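PDB 1FVP: flavoprotein 390 from Photobacterium phosphoreum, which binds flavin mononucleotide carrying a covalently attached myristate and, as a non-fluorescent relative of bacterial luciferase, may share its FMN-linked alkanal monooxygenase activity. Local coordinates for residues L32-E37 with K209-M214; K142-L147 with S203-N208. All blocks are in the same frame, centred on the assembly; numbering follows the deposited sequence.

Interaction 1 of 2, residues L32-E37 with K209-M214; sequences LRIIDE and KKKSVM
I34 of segment 32-37 reaches K211 and M214 of segment 209-214, joining two helices on the outside of the incomplete, barrel-like β/α fold of this luciferase relative. Helix 23-38 is the connection of a beta-alpha-beta crossover between the parallel strands 6-11 and 42-48; helix 207-227 follows strand 195-199, which pairs with strand 6-11 on its other edge. Evidence for side-by-side packing comes from the short axes, 10.5 Å apart at closest approach and crossing at -33°, with I34 and K211 as the nearest CA pair at 6.8 Å.

Apolar packing carries the contact. I34 keeps CG1 beside its backbone N (chi1 -46°) and extends from there (chi2 -175°), which carries CD1 across to the K211 backbone, with I34 CD1 at 3.4 Å from K211 CA. The I34 and K211 side chains meet at roughly a right angle. The other branch, I34 CG2, lies 3.9 Å from M214 CE, and I35 adds its CG1 at 4.2 Å from M214 CE, so the thioether methyl touches both isoleucines. Beyond them, I35 continues onto V8, Y42 and I45 of the strands beneath.

At the polar margin a methylene of K211 meets the guanidinium of R33. The R33 guanidinium is held by salt bridges to E30 and D38 of its own helix, while the K211 chain bends away at chi3 and chi4. Their charged atoms, R33 NH2 and K211 NZ, remain 6.4 Å apart, and it is K211 CD that lies at the guanidinium edge, 3.9 Å from R33 NH2.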
loop_
_atom_site.group_PDB
_atom_site.type_symbol
_atom_site.label_atom_id
_atom_site.label_comp_id
_atom_site.label_asym_id
_atom_site.label_seq_id
_atom_site.Cartn_x
_atom_site.Cartn_y
_atom_site.Cartn_z
ATOM N N LEU A 32 -4.098 -6.002 -13.953
ATOM C CA LEU A 32 -2.750 -6.143 -13.391
ATOM C C LEU A 32 -1.801 -6.753 -14.426
ATOM O O LEU A 32 -0.591 -6.457 -14.401
ATOM C CB LEU A 32 -2.792 -7.007 -12.133
ATOM C CG LEU A 32 -3.377 -6.478 -10.846
ATOM C CD1 LEU A 32 -3.481 -7.590 -9.805
ATOM C CD2 LEU A 32 -2.515 -5.349 -10.310
ATOM N N ARG A 33 -2.402 -7.611 -15.258
ATOM C CA ARG A 33 -1.595 -8.279 -16.295
ATOM C C ARG A 33 -0.963 -7.227 -17.207
ATOM O O ARG A 33 0.258 -7.249 -17.439
ATOM C CB ARG A 33 -2.366 -9.313 -17.109
ATOM C CG ARG A 33 -1.447 -10.113 -18.039
ATOM C CD ARG A 33 -2.200 -10.955 -19.015
ATOM N NE ARG A 33 -3.081 -10.157 -19.843
ATOM C CZ ARG A 33 -2.649 -9.273 -20.747
ATOM N NH1 ARG A 33 -1.361 -9.081 -21.011
ATOM N NH2 ARG A 33 -3.589 -8.537 -21.365
ATOM N N ILE A 34 -1.818 -6.339 -17.688
ATOM C CA ILE A 34 -1.386 -5.260 -18.601
ATOM C C ILE A 34 -0.212 -4.537 -17.949
ATOM O O ILE A 34 0.880 -4.390 -18.512
ATOM C CB ILE A 34 -2.604 -4.336 -18.937
ATOM C CG1 ILE A 34 -3.782 -5.270 -19.276
ATOM C CG2 ILE A 34 -2.279 -3.311 -20.038
ATOM C CD1 ILE A 34 -5.097 -4.628 -19.760
ATOM N N ILE A 35 -0.519 -4.127 -16.723
ATOM C CA ILE A 35 0.459 -3.425 -15.875
ATOM C C ILE A 35 1.804 -4.119 -16.086
ATOM O O ILE A 35 2.724 -3.521 -16.674
ATOM C CB ILE A 35 -0.053 -3.372 -14.400
ATOM C CG1 ILE A 35 -1.147 -2.293 -14.255
ATOM C CG2 ILE A 35 1.075 -3.166 -13.356
ATOM C CD1 ILE A 35 -1.939 -2.286 -12.929
ATOM N N ASP A 36 1.892 -5.381 -15.677
ATOM C CA ASP A 36 3.147 -6.127 -15.821
ATOM C C ASP A 36 3.653 -6.231 -17.254
ATOM O O ASP A 36 4.714 -5.608 -17.536
ATOM C CB ASP A 36 3.160 -7.435 -15.031
ATOM C CG ASP A 36 3.718 -7.266 -13.622
ATOM O OD1 ASP A 36 4.944 -7.317 -13.381
ATOM O OD2 ASP A 36 2.902 -7.067 -12.683
ATOM N N GLU A 37 2.962 -6.950 -18.125
ATOM C CA GLU A 37 3.431 -7.152 -19.495
ATOM C C GLU A 37 2.965 -6.303 -20.636
ATOM O O GLU A 37 3.681 -6.224 -21.677
ATOM C CB GLU A 37 3.193 -8.645 -19.822
ATOM C CG GLU A 37 2.210 -9.402 -18.951
ATOM C CD GLU A 37 2.155 -10.897 -18.998
ATOM O OE1 GLU A 37 2.149 -11.598 -20.006
ATOM O OE2 GLU A 37 2.093 -11.425 -17.851
ATOM N N LYS A 209 -11.724 -3.491 -24.394
ATOM C CA LYS A 209 -11.739 -2.016 -24.476
ATOM C C LYS A 209 -10.554 -1.602 -23.586
ATOM O O LYS A 209 -9.567 -1.122 -24.137
ATOM C CB LYS A 209 -12.930 -1.282 -23.931
ATOM C CG LYS A 209 -13.163 0.089 -24.541
ATOM C CD LYS A 209 -14.618 0.510 -24.362
ATOM C CE LYS A 209 -15.118 0.472 -22.941
ATOM N NZ LYS A 209 -16.570 0.805 -22.832
ATOM N N LYS A 210 -10.776 -1.890 -22.315
ATOM C CA LYS A 210 -9.839 -1.607 -21.214
ATOM C C LYS A 210 -8.389 -1.902 -21.566
ATOM O O LYS A 210 -7.535 -0.995 -21.390
ATOM C CB LYS A 210 -10.254 -2.243 -19.901
ATOM C CG LYS A 210 -9.114 -2.420 -18.904
ATOM C CD LYS A 210 -9.630 -2.799 -17.526
ATOM C CE LYS A 210 -9.625 -4.293 -17.265
ATOM N NZ LYS A 210 -10.560 -4.597 -16.138
ATOM N N LYS A 211 -8.095 -3.089 -22.068
ATOM C CA LYS A 211 -6.698 -3.387 -22.443
ATOM C C LYS A 211 -6.265 -2.391 -23.512
ATOM O O LYS A 211 -5.094 -2.000 -23.530
ATOM C CB LYS A 211 -6.461 -4.812 -22.907
ATOM C CG LYS A 211 -5.139 -5.045 -23.622
ATOM C CD LYS A 211 -5.047 -6.378 -24.330
ATOM C CE LYS A 211 -6.122 -6.573 -25.370
ATOM N NZ LYS A 211 -5.974 -5.733 -26.594
ATOM N N SER A 212 -7.175 -1.971 -24.366
ATOM C CA SER A 212 -6.843 -1.032 -25.450
ATOM C C SER A 212 -6.716 0.403 -25.013
ATOM O O SER A 212 -5.888 1.144 -25.587
ATOM C CB SER A 212 -7.780 -1.207 -26.634
ATOM O OG SER A 212 -7.391 -2.440 -27.255
ATOM N N VAL A 213 -7.515 0.781 -24.033
ATOM C CA VAL A 213 -7.474 2.138 -23.484
ATOM C C VAL A 213 -6.248 2.247 -22.558
ATOM O O VAL A 213 -5.933 3.369 -22.149
ATOM C CB VAL A 213 -8.726 2.515 -22.682
ATOM C CG1 VAL A 213 -9.279 3.854 -23.160
ATOM C CG2 VAL A 213 -9.774 1.440 -22.609
ATOM N N MET A 214 -5.642 1.114 -22.231
ATOM C CA MET A 214 -4.478 1.116 -21.333
ATOM C C MET A 214 -3.178 1.196 -22.115
ATOM O O MET A 214 -2.416 2.156 -21.925
ATOM C CB MET A 214 -4.492 -0.026 -20.328
ATOM C CG MET A 214 -5.309 0.374 -19.114
ATOM S SD MET A 214 -5.303 -1.035 -17.963
ATOM C CE MET A 214 -3.659 -0.899 -17.262
#

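Interaction 2 of 2, residues K142-L147 with S203-N208; sequences KEELKL and SMQDQN
L145 and S203 are the nearest CA pair, 5.3 Å apart, and mark where a turn of helix 138-155 passes close to the loop that leads from strand 195-199 into helix 207-227. Segment 142-147 belongs to helix 138-155, whereas 203-206 is loop. D206 is the centre of an inverse gamma turn, closed by a weak bond from Q207 N to Q205 O, and it is also the N-cap of the helix that follows, its OD1 accepting a weak bond from K209 N. The contact thus joins helix 138-155 to the loop before helix 207-227 of the barrel-like fold, rather than pairing two helices.

E144 provides the polar link. Its chain is extended beyond CG, and OE2 accepts the backbone N of Q205 at 3.1 Å with an N-H...O angle of 151°. The donor arrives on the syn side of the carboxylate but 33° out of its plane, so the bond is moderately bent and tilted. The Q205 side chain runs obliquely past the same oxygen, its amide plane turned 76° from the carboxylate. S203 O is also near E144 OE2, at 3.3 Å, but both are acceptors and do not bond.

L145 supplies the apolar half. L145 sends CG away from its own backbone N, which brings CD1 over the serine, 3.5 Å from S203 CB. H131 of strand 126-134 touches both L145 and S203, while N133 touches E144 and S203, so the strand lies under the contact.

In chemical terms, a single carboxylate oxygen tethers the loop backbone. The weak, long ion pair of E144 OE1 with K209 NZ may help offset its charge.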
loop_
_atom_site.group_PDB
_atom_site.type_symbol
_atom_site.label_atom_id
_atom_site.label_comp_id
_atom_site.label_asym_id
_atom_site.label_seq_id
_atom_site.Cartn_x
_atom_site.Cartn_y
_atom_site.Cartn_z
ATOM N N LYS A 142 -21.108 6.420 -18.978
ATOM C CA LYS A 142 -21.667 7.061 -17.802
ATOM C C LYS A 142 -22.715 6.189 -17.118
ATOM O O LYS A 142 -22.879 6.197 -15.883
ATOM C CB LYS A 142 -22.319 8.388 -18.180
ATOM C CG LYS A 142 -21.334 9.553 -18.283
ATOM C CD LYS A 142 -22.016 10.903 -18.249
ATOM C CE LYS A 142 -23.160 10.977 -17.252
ATOM N NZ LYS A 142 -23.728 12.356 -17.190
ATOM N N GLU A 143 -23.462 5.451 -17.938
ATOM C CA GLU A 143 -24.490 4.570 -17.360
ATOM C C GLU A 143 -23.786 3.292 -16.922
ATOM O O GLU A 143 -24.447 2.480 -16.267
ATOM C CB GLU A 143 -25.719 4.262 -18.186
ATOM C CG GLU A 143 -26.885 5.253 -18.154
ATOM C CD GLU A 143 -26.675 6.641 -18.694
ATOM O OE1 GLU A 143 -26.784 7.054 -19.844
ATOM O OE2 GLU A 143 -26.358 7.467 -17.793
ATOM N N GLU A 144 -22.509 3.160 -17.241
ATOM C CA GLU A 144 -21.734 1.973 -16.855
ATOM C C GLU A 144 -21.006 2.249 -15.544
ATOM O O GLU A 144 -20.894 1.349 -14.694
ATOM C CB GLU A 144 -20.711 1.494 -17.875
ATOM C CG GLU A 144 -20.560 0.006 -18.090
ATOM C CD GLU A 144 -19.478 -0.594 -18.914
ATOM O OE1 GLU A 144 -18.908 -0.095 -19.866
ATOM O OE2 GLU A 144 -19.163 -1.758 -18.563
ATOM N N LEU A 145 -20.545 3.474 -15.382
ATOM C CA LEU A 145 -19.818 3.886 -14.164
ATOM C C LEU A 145 -20.815 4.112 -13.032
ATOM O O LEU A 145 -20.428 4.019 -11.855
ATOM C CB LEU A 145 -18.888 5.033 -14.498
ATOM C CG LEU A 145 -18.056 5.723 -13.452
ATOM C CD1 LEU A 145 -16.729 5.023 -13.230
ATOM C CD2 LEU A 145 -17.776 7.151 -13.919
ATOM N N LYS A 146 -22.065 4.361 -13.399
ATOM C CA LYS A 146 -23.152 4.592 -12.436
ATOM C C LYS A 146 -23.650 3.266 -11.860
ATOM O O LYS A 146 -24.679 3.200 -11.163
ATOM C CB LYS A 146 -24.326 5.392 -12.977
ATOM C CG LYS A 146 -25.308 5.877 -11.911
ATOM C CD LYS A 146 -26.476 6.655 -12.480
ATOM C CE LYS A 146 -26.059 7.987 -13.076
ATOM N NZ LYS A 146 -27.223 8.839 -13.431
ATOM N N LEU A 147 -22.893 2.230 -12.162
ATOM C CA LEU A 147 -23.196 0.884 -11.683
ATOM C C LEU A 147 -22.075 0.435 -10.762
ATOM O O LEU A 147 -22.320 -0.337 -9.815
ATOM C CB LEU A 147 -23.547 -0.021 -12.857
ATOM C CG LEU A 147 -24.989 -0.546 -12.783
ATOM C CD1 LEU A 147 -25.928 0.432 -13.458
ATOM C CD2 LEU A 147 -25.056 -1.920 -13.430
ATOM N N SER A 203 -14.495 0.135 -14.197
ATOM C CA SER A 203 -15.982 0.232 -14.349
ATOM C C SER A 203 -16.250 -0.465 -15.672
ATOM O O SER A 203 -17.326 -1.016 -15.890
ATOM C CB SER A 203 -16.433 1.654 -14.264
ATOM O OG SER A 203 -15.344 2.561 -14.454
ATOM N N MET A 204 -15.231 -0.451 -16.496
ATOM C CA MET A 204 -15.090 -0.970 -17.841
ATOM C C MET A 204 -15.116 -2.493 -17.949
ATOM O O MET A 204 -14.082 -3.154 -17.774
ATOM C CB MET A 204 -13.776 -0.523 -18.504
ATOM C CG MET A 204 -13.715 0.968 -18.709
ATOM S SD MET A 204 -12.581 1.208 -20.108
ATOM C CE MET A 204 -11.040 1.572 -19.278
ATOM N N GLN A 205 -16.295 -2.946 -18.311
ATOM C CA GLN A 205 -16.590 -4.363 -18.476
ATOM C C GLN A 205 -15.921 -4.974 -19.699
ATOM O O GLN A 205 -15.360 -6.074 -19.572
ATOM C CB GLN A 205 -18.092 -4.667 -18.513
ATOM C CG GLN A 205 -18.824 -4.579 -17.183
ATOM C CD GLN A 205 -20.315 -4.801 -17.346
ATOM O OE1 GLN A 205 -20.771 -5.681 -18.087
ATOM N NE2 GLN A 205 -21.115 -3.990 -16.652
ATOM N N ASP A 206 -15.995 -4.335 -20.826
ATOM C CA ASP A 206 -15.413 -4.919 -22.062
ATOM C C ASP A 206 -13.901 -5.008 -21.979
ATOM O O ASP A 206 -13.207 -4.171 -22.587
ATOM C CB ASP A 206 -15.976 -4.162 -23.261
ATOM C CG ASP A 206 -15.410 -4.637 -24.581
ATOM O OD1 ASP A 206 -14.515 -5.503 -24.633
ATOM O OD2 ASP A 206 -15.910 -4.091 -25.592
ATOM N N GLN A 207 -13.390 -6.012 -21.293
ATOM C CA GLN A 207 -11.947 -6.176 -21.119
ATOM C C GLN A 207 -11.183 -5.635 -22.305
ATOM O O GLN A 207 -10.406 -4.673 -22.107
ATOM C CB GLN A 207 -11.518 -7.560 -20.691
ATOM C CG GLN A 207 -11.058 -7.600 -19.244
ATOM C CD GLN A 207 -12.111 -7.156 -18.266
ATOM O OE1 GLN A 207 -12.968 -7.911 -17.811
ATOM N NE2 GLN A 207 -12.093 -5.880 -17.901
ATOM N N ASN A 208 -11.383 -6.128 -23.506
ATOM C CA ASN A 208 -10.661 -5.647 -24.691
ATOM C C ASN A 208 -10.651 -4.132 -24.815
ATOM O O ASN A 208 -9.619 -3.632 -25.327
ATOM C CB ASN A 208 -11.076 -6.337 -25.992
ATOM C CG ASN A 208 -10.102 -7.508 -26.189
ATOM O OD1 ASN A 208 -8.932 -7.282 -26.554
ATOM N ND2 ASN A 208 -10.642 -8.688 -25.886
#

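Helix 207-227 and the loop before it are common to interactions 1 and 2, and both segments of interaction 2 fall, in sequence, between the two of interaction 1. Their centres are 15 Å apart, yet they meet through M204: its CE lies 3.6 Å from V213 CG2, and its SD is 3.9 Å from K209 CE. Segment 142-147 thus contacts the loop entering the helix, and segment 32-37 packs against the helix's first turns. The side chains of M214 and M204 come within about 8 and 7 Å, respectively, of a bound myristylated flavin mononucleotide, close to but not in contact with it.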